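Local coordinates for putative methyltransferase (Porphyromonas gingivalis, PDB 3LL7), which is a putative methyltransferase, probably transferring methyl groups to a substrate, perhaps RNA, that has not been established, at residues A[272-286]-A[304-318]. Sequence-based numbering, arbitrary orientation.
Sequences FIFTMEEERSISIPY and AGAFKTVAYRLGLRK
Phe272 lies with Val310 CG2 over one ring face and, in the one of two modelled conformers of Arg313 described here, the guanidinium of that residue over the opposite one, while Thr309 CG2 comes in at its edge, 3.8 Å from Phe272 CE2. The ring of Phe274 is met differently: the methyl of Ala306 sits almost centrally over one face, a CH-pi contact 3.7 Å from Ala306 CB to the ring centroid, and Ala304 O approaches the edge. Farther along, Ile282 lays CG1 over a face of the Tyr312 ring, toward its rim.

Arg313, in this same conformer, bends twice along its chain, folding its guanidinium back against strand 272-274. There NH2 gives a nearly straight bond to Ile273 O at 2.9 Å and also forms a salt bridge with Glu278, 3.1 Å from OE1. The carboxylate and guanidinium planes are only 13° apart.

Glu279 faces the start of helix 307-314. Its chain turns at chi2 (65°), presenting both oxygens to the helix: OE2 takes Lys308 N at 2.8 Å through its syn lone pair, and OE1 accepts both Thr309 N and, at 2.7 Å, Thr309 OG1. In return, Lys308 NZ reaches the backbone of helix 276-281, bonding Glu279 O in the carbonyl plane at 2.9 Å. Beyond, Ile284 CD1 packs on Ala311 CB and Lys318 CB; Lys318 NZ itself turns to His320, Ser323 and His324.

The axes of helix 276-281 and helix 307-314 cross at 78°, and the contact joins strand 272-274, at the end of the large mixed sheet, to the ferredoxin-like region. With Glu279 buried, the three bonds from Lys308 N, Thr309 N and Thr309 OG1 satisfy its carboxylate, and the backbone N-H groups at the beginning of the helix would probably favour the ionised form.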
loop_
_atom_site.group_PDB
_atom_site.type_symbol
_atom_site.label_atom_id
_atom_site.label_comp_id
_atom_site.label_asym_id
_atom_site.label_seq_id
_atom_site.Cartn_x
_atom_site.Cartn_y
_atom_site.Cartn_z
ATOM N N PHE A 272 5.951 -7.800 11.486
ATOM C CA PHE A 272 5.975 -9.243 11.743
ATOM C C PHE A 272 6.873 -9.858 10.674
ATOM O O PHE A 272 6.563 -9.785 9.478
ATOM C CB PHE A 272 4.554 -9.797 11.633
ATOM C CG PHE A 272 4.422 -11.202 12.115
ATOM C CD1 PHE A 272 3.996 -11.453 13.420
ATOM C CD2 PHE A 272 4.765 -12.263 11.288
ATOM C CE1 PHE A 272 3.897 -12.742 13.906
ATOM C CE2 PHE A 272 4.663 -13.593 11.769
ATOM C CZ PHE A 272 4.230 -13.822 13.087
ATOM N N ILE A 273 8.005 -10.421 11.070
ATOM C CA ILE A 273 8.932 -10.970 10.081
ATOM C C ILE A 273 8.955 -12.494 10.192
ATOM O O ILE A 273 9.076 -13.041 11.298
ATOM C CB ILE A 273 10.346 -10.435 10.308
ATOM C CG1 ILE A 273 10.350 -8.887 10.385
ATOM C CG2 ILE A 273 11.337 -10.960 9.243
ATOM C CD1 ILE A 273 11.755 -8.332 10.724
ATOM N N PHE A 274 8.831 -13.171 9.054
ATOM C CA PHE A 274 8.859 -14.636 9.039
ATOM C C PHE A 274 9.356 -15.120 7.667
ATOM O O PHE A 274 9.706 -14.304 6.806
ATOM C CB PHE A 274 7.446 -15.217 9.365
ATOM C CG PHE A 274 6.455 -15.085 8.233
ATOM C CD1 PHE A 274 5.974 -16.233 7.587
ATOM C CD2 PHE A 274 5.995 -13.812 7.799
ATOM C CE1 PHE A 274 5.064 -16.117 6.521
ATOM C CE2 PHE A 274 5.107 -13.709 6.727
ATOM C CZ PHE A 274 4.649 -14.881 6.084
ATOM N N THR A 275 9.382 -16.439 7.468
ATOM C CA THR A 275 9.743 -17.028 6.177
ATOM C C THR A 275 8.747 -18.110 5.826
ATOM O O THR A 275 8.087 -18.673 6.709
ATOM C CB THR A 275 11.136 -17.693 6.215
ATOM O OG1 THR A 275 11.130 -18.770 7.164
ATOM C CG2 THR A 275 12.205 -16.683 6.582
HETATM N N MSE A 276 8.626 -18.412 4.541
HETATM C CA MSE A 276 7.705 -19.434 4.102
HETATM C C MSE A 276 8.114 -20.789 4.685
HETATM O O MSE A 276 7.240 -21.615 4.999
HETATM C CB MSE A 276 7.645 -19.515 2.577
HETATM C CG MSE A 276 6.825 -18.384 1.952
HETATM SE SE MSE A 276 5.107 -18.070 2.863
HETATM C CE MSE A 276 4.192 -19.766 2.698
ATOM N N GLU A 277 9.428 -21.005 4.827
ATOM C CA GLU A 277 9.949 -22.243 5.410
ATOM C C GLU A 277 9.395 -22.422 6.821
ATOM O O GLU A 277 8.991 -23.529 7.201
ATOM C CB GLU A 277 11.476 -22.250 5.468
ATOM C CG GLU A 277 12.033 -23.506 6.104
ATOM C CD GLU A 277 13.534 -23.507 6.204
ATOM O OE1 GLU A 277 14.142 -22.431 6.326
ATOM O OE2 GLU A 277 14.116 -24.606 6.158
ATOM N N GLU A 278 9.430 -21.338 7.602
ATOM C CA GLU A 278 8.901 -21.369 8.968
ATOM C C GLU A 278 7.422 -21.667 8.933
ATOM O O GLU A 278 6.957 -22.592 9.612
ATOM C CB GLU A 278 9.181 -20.041 9.699
ATOM C CG GLU A 278 8.544 -19.955 11.092
ATOM C CD GLU A 278 8.813 -18.611 11.729
ATOM O OE1 GLU A 278 9.158 -17.654 10.976
ATOM O OE2 GLU A 278 8.698 -18.509 12.965
ATOM N N GLU A 279 6.660 -20.905 8.146
ATOM C CA GLU A 279 5.215 -21.143 8.013
ATOM C C GLU A 279 4.885 -22.594 7.680
ATOM O O GLU A 279 3.980 -23.159 8.251
ATOM C CB GLU A 279 4.601 -20.219 6.953
ATOM C CG GLU A 279 3.081 -20.388 6.687
ATOM C CD GLU A 279 2.159 -20.024 7.862
ATOM O OE1 GLU A 279 2.591 -19.309 8.797
ATOM O OE2 GLU A 279 0.957 -20.413 7.826
ATOM N N ARG A 280 5.641 -23.175 6.752
ATOM C CA ARG A 280 5.355 -24.547 6.304
ATOM C C ARG A 280 5.748 -25.622 7.318
ATOM O O ARG A 280 5.104 -26.663 7.392
ATOM C CB ARG A 280 6.091 -24.796 4.988
ATOM C CG ARG A 280 5.319 -24.222 3.821
ATOM C CD ARG A 280 6.191 -23.918 2.611
ATOM N NE ARG A 280 5.511 -22.917 1.797
ATOM C CZ ARG A 280 5.880 -22.548 0.578
ATOM N NH1 ARG A 280 6.932 -23.111 -0.006
ATOM N NH2 ARG A 280 5.177 -21.621 -0.062
ATOM N N SER A 281 6.802 -25.329 8.083
ATOM C CA SER A 281 7.440 -26.264 9.027
ATOM C C SER A 281 6.720 -26.408 10.369
ATOM O O SER A 281 6.811 -27.442 11.024
ATOM C CB SER A 281 8.878 -25.828 9.295
ATOM O OG SER A 281 8.945 -24.823 10.297
ATOM N N ILE A 282 6.031 -25.351 10.779
ATOM C CA ILE A 282 5.231 -25.317 11.993
ATOM C C ILE A 282 3.943 -26.126 11.847
ATOM O O ILE A 282 3.357 -26.183 10.759
ATOM C CB ILE A 282 4.842 -23.819 12.266
ATOM C CG1 ILE A 282 6.068 -23.074 12.819
ATOM C CG2 ILE A 282 3.584 -23.691 13.153
ATOM C CD1 ILE A 282 5.796 -21.503 12.857
ATOM N N SER A 283 3.481 -26.710 12.946
ATOM C CA SER A 283 2.130 -27.242 12.995
ATOM C C SER A 283 1.530 -26.784 14.296
ATOM O O SER A 283 2.239 -26.701 15.322
ATOM C CB SER A 283 2.120 -28.773 12.925
ATOM O OG SER A 283 2.850 -29.170 11.787
ATOM N N ILE A 284 0.236 -26.500 14.247
ATOM C CA ILE A 284 -0.489 -25.989 15.394
ATOM C C ILE A 284 -1.786 -26.799 15.655
ATOM O O ILE A 284 -2.314 -27.415 14.737
ATOM C CB ILE A 284 -0.760 -24.453 15.232
ATOM C CG1 ILE A 284 -1.647 -24.188 14.001
ATOM C CG2 ILE A 284 0.546 -23.643 15.202
ATOM C CD1 ILE A 284 -2.172 -22.757 13.862
ATOM N N PRO A 285 -2.283 -26.630 16.903
ATOM C CA PRO A 285 -3.541 -27.074 17.412
ATOM C C PRO A 285 -4.596 -26.245 16.729
ATOM O O PRO A 285 -4.378 -25.060 16.425
ATOM C CB PRO A 285 -3.487 -26.743 18.917
ATOM C CG PRO A 285 -2.377 -25.814 19.123
ATOM C CD PRO A 285 -1.614 -25.679 17.820
ATOM N N TYR A 286 -5.703 -26.882 16.427
ATOM C CA TYR A 286 -6.889 -26.167 16.033
ATOM C C TYR A 286 -7.913 -26.491 17.086
ATOM O O TYR A 286 -7.976 -27.611 17.595
ATOM C CB TYR A 286 -7.333 -26.571 14.627
ATOM C CG TYR A 286 -6.360 -26.066 13.587
ATOM C CD1 TYR A 286 -6.448 -24.765 13.103
ATOM C CD2 TYR A 286 -5.331 -26.869 13.124
ATOM C CE1 TYR A 286 -5.551 -24.278 12.177
ATOM C CE2 TYR A 286 -4.415 -26.391 12.200
ATOM C CZ TYR A 286 -4.539 -25.097 11.718
ATOM O OH TYR A 286 -3.644 -24.602 10.806
ATOM N N ALA A 304 0.415 -11.875 3.448
ATOM C CA ALA A 304 1.762 -12.492 3.572
ATOM C C ALA A 304 1.667 -13.998 3.780
ATOM O O ALA A 304 2.594 -14.721 3.471
ATOM C CB ALA A 304 2.540 -11.850 4.755
ATOM N N GLY A 305 0.541 -14.432 4.337
ATOM C CA GLY A 305 0.250 -15.841 4.580
ATOM C C GLY A 305 0.831 -16.430 5.852
ATOM O O GLY A 305 1.058 -17.652 5.905
ATOM N N ALA A 306 1.037 -15.602 6.875
ATOM C CA ALA A 306 1.590 -16.056 8.159
ATOM C C ALA A 306 0.491 -16.676 9.054
ATOM O O ALA A 306 0.431 -16.387 10.249
ATOM C CB ALA A 306 2.252 -14.859 8.912
ATOM N N PHE A 307 -0.338 -17.542 8.482
ATOM C CA PHE A 307 -1.540 -18.057 9.174
ATOM C C PHE A 307 -1.189 -18.846 10.443
ATOM O O PHE A 307 -1.752 -18.597 11.544
ATOM C CB PHE A 307 -2.332 -18.947 8.205
ATOM C CG PHE A 307 -2.721 -18.262 6.885
ATOM C CD1 PHE A 307 -3.443 -17.056 6.872
ATOM C CD2 PHE A 307 -2.392 -18.851 5.670
ATOM C CE1 PHE A 307 -3.810 -16.428 5.654
ATOM C CE2 PHE A 307 -2.744 -18.234 4.429
ATOM C CZ PHE A 307 -3.456 -17.019 4.436
ATOM N N LYS A 308 -0.267 -19.793 10.297
ATOM C CA LYS A 308 0.185 -20.620 11.405
ATOM C C LYS A 308 1.229 -19.914 12.247
ATOM O O LYS A 308 1.227 -20.026 13.487
ATOM C CB LYS A 308 0.726 -21.945 10.868
ATOM C CG LYS A 308 -0.336 -22.751 10.149
ATOM C CD LYS A 308 0.322 -23.599 9.040
ATOM C CE LYS A 308 1.236 -24.634 9.570
ATOM N NZ LYS A 308 2.052 -25.304 8.457
ATOM N N THR A 309 2.141 -19.185 11.585
ATOM C CA THR A 309 3.235 -18.547 12.319
ATOM C C THR A 309 2.729 -17.575 13.403
ATOM O O THR A 309 3.293 -17.511 14.485
ATOM C CB THR A 309 4.195 -17.838 11.350
ATOM O OG1 THR A 309 4.660 -18.811 10.391
ATOM C CG2 THR A 309 5.444 -17.339 12.076
ATOM N N VAL A 310 1.668 -16.842 13.122
ATOM C CA VAL A 310 1.154 -15.913 14.134
ATOM C C VAL A 310 0.760 -16.698 15.398
ATOM O O VAL A 310 1.072 -16.289 16.522
ATOM C CB VAL A 310 -0.028 -15.070 13.616
ATOM C CG1 VAL A 310 -0.648 -14.218 14.776
ATOM C CG2 VAL A 310 0.402 -14.151 12.469
ATOM N N ALA A 311 0.077 -17.845 15.220
ATOM C CA ALA A 311 -0.389 -18.615 16.393
ATOM C C ALA A 311 0.815 -19.178 17.194
ATOM O O ALA A 311 0.833 -19.168 18.438
ATOM C CB ALA A 311 -1.315 -19.760 15.919
ATOM N N TYR A 312 1.790 -19.694 16.462
ATOM C CA TYR A 312 2.970 -20.319 17.050
ATOM C C TYR A 312 3.845 -19.267 17.763
ATOM O O TYR A 312 4.307 -19.530 18.848
ATOM C CB TYR A 312 3.794 -21.035 15.948
ATOM C CG TYR A 312 4.946 -21.862 16.506
ATOM C CD1 TYR A 312 4.703 -23.112 17.082
ATOM C CD2 TYR A 312 6.245 -21.383 16.490
ATOM C CE1 TYR A 312 5.739 -23.869 17.625
ATOM C CE2 TYR A 312 7.304 -22.146 17.011
ATOM C CZ TYR A 312 7.032 -23.380 17.584
ATOM O OH TYR A 312 8.054 -24.146 18.120
ATOM N N ARG A 313 4.027 -18.103 17.134
ATOM C CA ARG A 313 4.859 -16.998 17.659
ATOM C C ARG A 313 4.290 -16.398 18.943
ATOM O O ARG A 313 5.038 -15.909 19.801
ATOM C CB ARG A 313 4.984 -15.884 16.612
ATOM C CG ARG A 313 6.259 -15.080 16.713
ATOM C CD ARG A 313 7.495 -15.913 16.445
ATOM N NE ARG A 313 7.807 -16.072 15.030
ATOM C CZ ARG A 313 8.075 -15.078 14.184
ATOM N NH1 ARG A 313 8.042 -13.812 14.591
ATOM N NH2 ARG A 313 8.344 -15.360 12.914
ATOM N N LEU A 314 2.964 -16.453 19.069
ATOM C CA LEU A 314 2.263 -15.748 20.111
ATOM C C LEU A 314 1.519 -16.646 21.090
ATOM O O LEU A 314 0.932 -16.138 22.025
ATOM C CB LEU A 314 1.349 -14.681 19.511
ATOM C CG LEU A 314 1.999 -13.569 18.675
ATOM C CD1 LEU A 314 0.912 -12.574 18.267
ATOM C CD2 LEU A 314 3.141 -12.862 19.448
ATOM N N GLY A 315 1.599 -17.964 20.901
ATOM C CA GLY A 315 1.019 -18.927 21.825
ATOM C C GLY A 315 -0.502 -18.894 21.821
ATOM O O GLY A 315 -1.133 -18.934 22.875
ATOM N N LEU A 316 -1.072 -18.803 20.620
ATOM C CA LEU A 316 -2.522 -18.689 20.442
ATOM C C LEU A 316 -3.017 -19.961 19.756
ATOM O O LEU A 316 -2.215 -20.718 19.224
ATOM C CB LEU A 316 -2.857 -17.435 19.590
ATOM C CG LEU A 316 -2.240 -16.084 19.943
ATOM C CD1 LEU A 316 -2.568 -15.026 18.868
ATOM C CD2 LEU A 316 -2.682 -15.578 21.313
ATOM N N ARG A 317 -4.322 -20.244 19.842
ATOM C CA ARG A 317 -4.932 -21.370 19.149
ATOM C C ARG A 317 -5.684 -20.808 17.948
ATOM O O ARG A 317 -6.305 -19.752 18.057
ATOM C CB ARG A 317 -5.938 -22.081 20.084
ATOM C CG ARG A 317 -5.233 -22.851 21.225
ATOM C CD ARG A 317 -6.105 -23.002 22.438
ATOM N NE ARG A 317 -7.194 -23.981 22.318
ATOM C CZ ARG A 317 -7.050 -25.304 22.146
ATOM N NH1 ARG A 317 -5.848 -25.856 21.979
ATOM N NH2 ARG A 317 -8.131 -26.084 22.115
ATOM N N LYS A 318 -5.616 -21.486 16.809
ATOM C CA LYS A 318 -6.303 -21.003 15.604
ATOM C C LYS A 318 -7.601 -21.792 15.487
ATOM O O LYS A 318 -7.650 -22.954 15.893
ATOM C CB LYS A 318 -5.434 -21.224 14.369
ATOM C CG LYS A 318 -5.958 -20.531 13.125
ATOM C CD LYS A 318 -4.783 -20.383 12.102
ATOM C CE LYS A 318 -5.203 -19.526 10.899
ATOM N NZ LYS A 318 -6.055 -20.268 9.969
#